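Local coordinates for protein transcriptional regulator, Crp/Fnr family (Eubacterium rectale ATCC 33656, PDB 3DV8) that probably regulates transcription as a Crp/Fnr-family protein, coupling a cyclic nucleotide-binding-type sensory domain to a helix-turn-helix domain that is likely to bind DNA, at residues A[77-82]-A[127-132]. Sequence-based numbering, arbitrary orientation.
Sequences MCLLSA and ELMATR
Leu-128 is the bump of this buried contact: its forked end projects from the helix into a hollow formed by the side-chain bases of Met-77 and Leu-79. Its methyls CD1 (4.0 Å) and CD2 (4.1 Å) straddle CB of Met-77, and CD2 also meets CB of Leu-79 at 3.8 Å. The end of the Met-77 selenomethionine side chain leads away from 127-132, and the side chain also touches Phe-8, Pro-9 and, earlier on the same helix, Tyr-124. Leu-79 answers with a bump of its own. CD2 of Leu-79 reaches the helix, its CG swung opposite the backbone N (chi1 179°), and lies 3.7 Å from CG of Met-129 and 3.9 Å from that residue's backbone N; Met-129 is also a selenomethionine.

One helical turn after Leu-128, Arg-132 supplies the polar link. Its chain bends at chi2 (-72°), and NH2 donates a 3.2 Å hydrogen bond to the carbonyl O of Met-77. The N-H...O angle is 167° and the oxygen lies in the guanidinium plane, an edge-on approach. NH2 also forms a long, weak ion pair with Asp-76, and NH1 another with Asp-135; Tyr-70 and Leu-72 pack against the side chain. A leucine here would probably leave the buried carbonyl of Met-77 without this donor and remove the positive charge from the weak pairs.

Strand 77-78 is outermost, within this chain, of an antiparallel sheet, and Met-129 packs on Asn-126 of the second subunit. This is characteristic of Crp/Fnr-family regulators, in which the beta-roll of the cyclic nucleotide-binding domain packs on the long dimer-interface helix.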
loop_
_atom_site.group_PDB
_atom_site.type_symbol
_atom_site.label_atom_id
_atom_site.label_comp_id
_atom_site.label_asym_id
_atom_site.label_seq_id
_atom_site.Cartn_x
_atom_site.Cartn_y
_atom_site.Cartn_z
HETATM N N MSE A 77 -9.231 -4.784 14.119
HETATM C CA MSE A 77 -8.765 -3.550 14.739
HETATM C C MSE A 77 -8.414 -2.533 13.690
HETATM O O MSE A 77 -7.785 -2.857 12.698
HETATM C CB MSE A 77 -7.566 -3.771 15.642
HETATM C CG MSE A 77 -7.867 -3.604 17.110
HETATM SE SE MSE A 77 -6.484 -4.496 18.078
HETATM C CE MSE A 77 -7.159 -6.404 17.719
ATOM N N CYS A 78 -8.816 -1.296 13.944
ATOM C CA CYS A 78 -8.522 -0.181 13.072
ATOM C C CYS A 78 -7.309 0.533 13.654
ATOM O O CYS A 78 -7.349 0.957 14.807
ATOM C CB CYS A 78 -9.714 0.762 13.016
ATOM S SG CYS A 78 -9.466 2.111 11.896
ATOM N N LEU A 79 -6.234 0.625 12.873
ATOM C CA LEU A 79 -5.019 1.345 13.270
ATOM C C LEU A 79 -5.001 2.769 12.723
ATOM O O LEU A 79 -4.636 3.698 13.453
ATOM C CB LEU A 79 -3.759 0.607 12.789
ATOM C CG LEU A 79 -2.373 1.209 13.093
ATOM C CD1 LEU A 79 -2.214 1.598 14.559
ATOM C CD2 LEU A 79 -1.274 0.238 12.699
ATOM N N LEU A 80 -5.414 2.931 11.455
ATOM C CA LEU A 80 -5.343 4.224 10.728
ATOM C C LEU A 80 -6.272 5.342 11.221
ATOM O O LEU A 80 -6.126 6.498 10.802
ATOM C CB LEU A 80 -5.469 4.014 9.207
ATOM C CG LEU A 80 -4.468 3.027 8.577
ATOM C CD1 LEU A 80 -4.721 2.907 7.075
ATOM C CD2 LEU A 80 -3.008 3.401 8.852
ATOM N N SER A 81 -7.213 4.992 12.105
ATOM C CA SER A 81 -8.040 5.968 12.834
ATOM C C SER A 81 -7.200 6.721 13.906
ATOM O O SER A 81 -7.655 7.753 14.428
ATOM C CB SER A 81 -9.256 5.280 13.462
ATOM O OG SER A 81 -8.850 4.104 14.124
ATOM N N ALA A 82 -6.018 6.179 14.247
ATOM C CA ALA A 82 -5.035 6.808 15.126
ATOM C C ALA A 82 -3.726 7.118 14.348
ATOM O O ALA A 82 -2.662 7.125 14.953
ATOM C CB ALA A 82 -4.752 5.896 16.333
ATOM N N GLU A 127 2.549 -5.800 13.000
ATOM C CA GLU A 127 1.743 -6.885 12.420
ATOM C C GLU A 127 0.371 -6.386 11.946
ATOM O O GLU A 127 -0.141 -6.857 10.931
ATOM C CB GLU A 127 1.598 -8.080 13.387
ATOM C CG GLU A 127 2.931 -8.769 13.825
ATOM C CD GLU A 127 3.859 -9.241 12.678
ATOM O OE1 GLU A 127 3.366 -9.545 11.568
ATOM O OE2 GLU A 127 5.100 -9.331 12.910
ATOM N N LEU A 128 -0.184 -5.404 12.656
ATOM C CA LEU A 128 -1.455 -4.785 12.293
ATOM C C LEU A 128 -1.251 -3.950 11.012
ATOM O O LEU A 128 -2.045 -4.071 10.078
ATOM C CB LEU A 128 -1.990 -3.946 13.460
ATOM C CG LEU A 128 -3.460 -3.558 13.466
ATOM C CD1 LEU A 128 -4.367 -4.799 13.433
ATOM C CD2 LEU A 128 -3.732 -2.713 14.708
HETATM N N MSE A 129 -0.185 -3.135 10.972
HETATM C CA MSE A 129 0.190 -2.377 9.746
HETATM C C MSE A 129 0.482 -3.268 8.543
HETATM O O MSE A 129 0.027 -2.965 7.450
HETATM C CB MSE A 129 1.421 -1.464 9.931
HETATM C CG MSE A 129 1.141 0.024 9.919
HETATM SE SE MSE A 129 2.766 0.979 9.468
HETATM C CE MSE A 129 3.849 0.341 10.824
ATOM N N ALA A 130 1.286 -4.314 8.753
ATOM C CA ALA A 130 1.638 -5.283 7.710
ATOM C C ALA A 130 0.396 -5.919 7.067
ATOM O O ALA A 130 0.350 -6.062 5.851
ATOM C CB ALA A 130 2.577 -6.359 8.268
ATOM N N THR A 131 -0.603 -6.264 7.888
ATOM C CA THR A 131 -1.894 -6.807 7.416
ATOM C C THR A 131 -2.605 -5.827 6.473
ATOM O O THR A 131 -3.041 -6.213 5.388
ATOM C CB THR A 131 -2.861 -7.111 8.596
ATOM O OG1 THR A 131 -2.210 -7.973 9.531
ATOM C CG2 THR A 131 -4.147 -7.774 8.117
ATOM N N ARG A 132 -2.683 -4.562 6.893
ATOM C CA ARG A 132 -3.339 -3.495 6.116
ATOM C C ARG A 132 -2.492 -3.148 4.869
ATOM O O ARG A 132 -3.052 -2.894 3.800
ATOM C CB ARG A 132 -3.621 -2.259 6.992
ATOM C CG ARG A 132 -4.426 -2.548 8.301
ATOM C CD ARG A 132 -5.898 -2.886 8.124
ATOM N NE ARG A 132 -6.462 -3.532 9.333
ATOM C CZ ARG A 132 -6.722 -4.839 9.489
ATOM N NH1 ARG A 132 -6.532 -5.732 8.512
ATOM N NH2 ARG A 132 -7.218 -5.289 10.641
#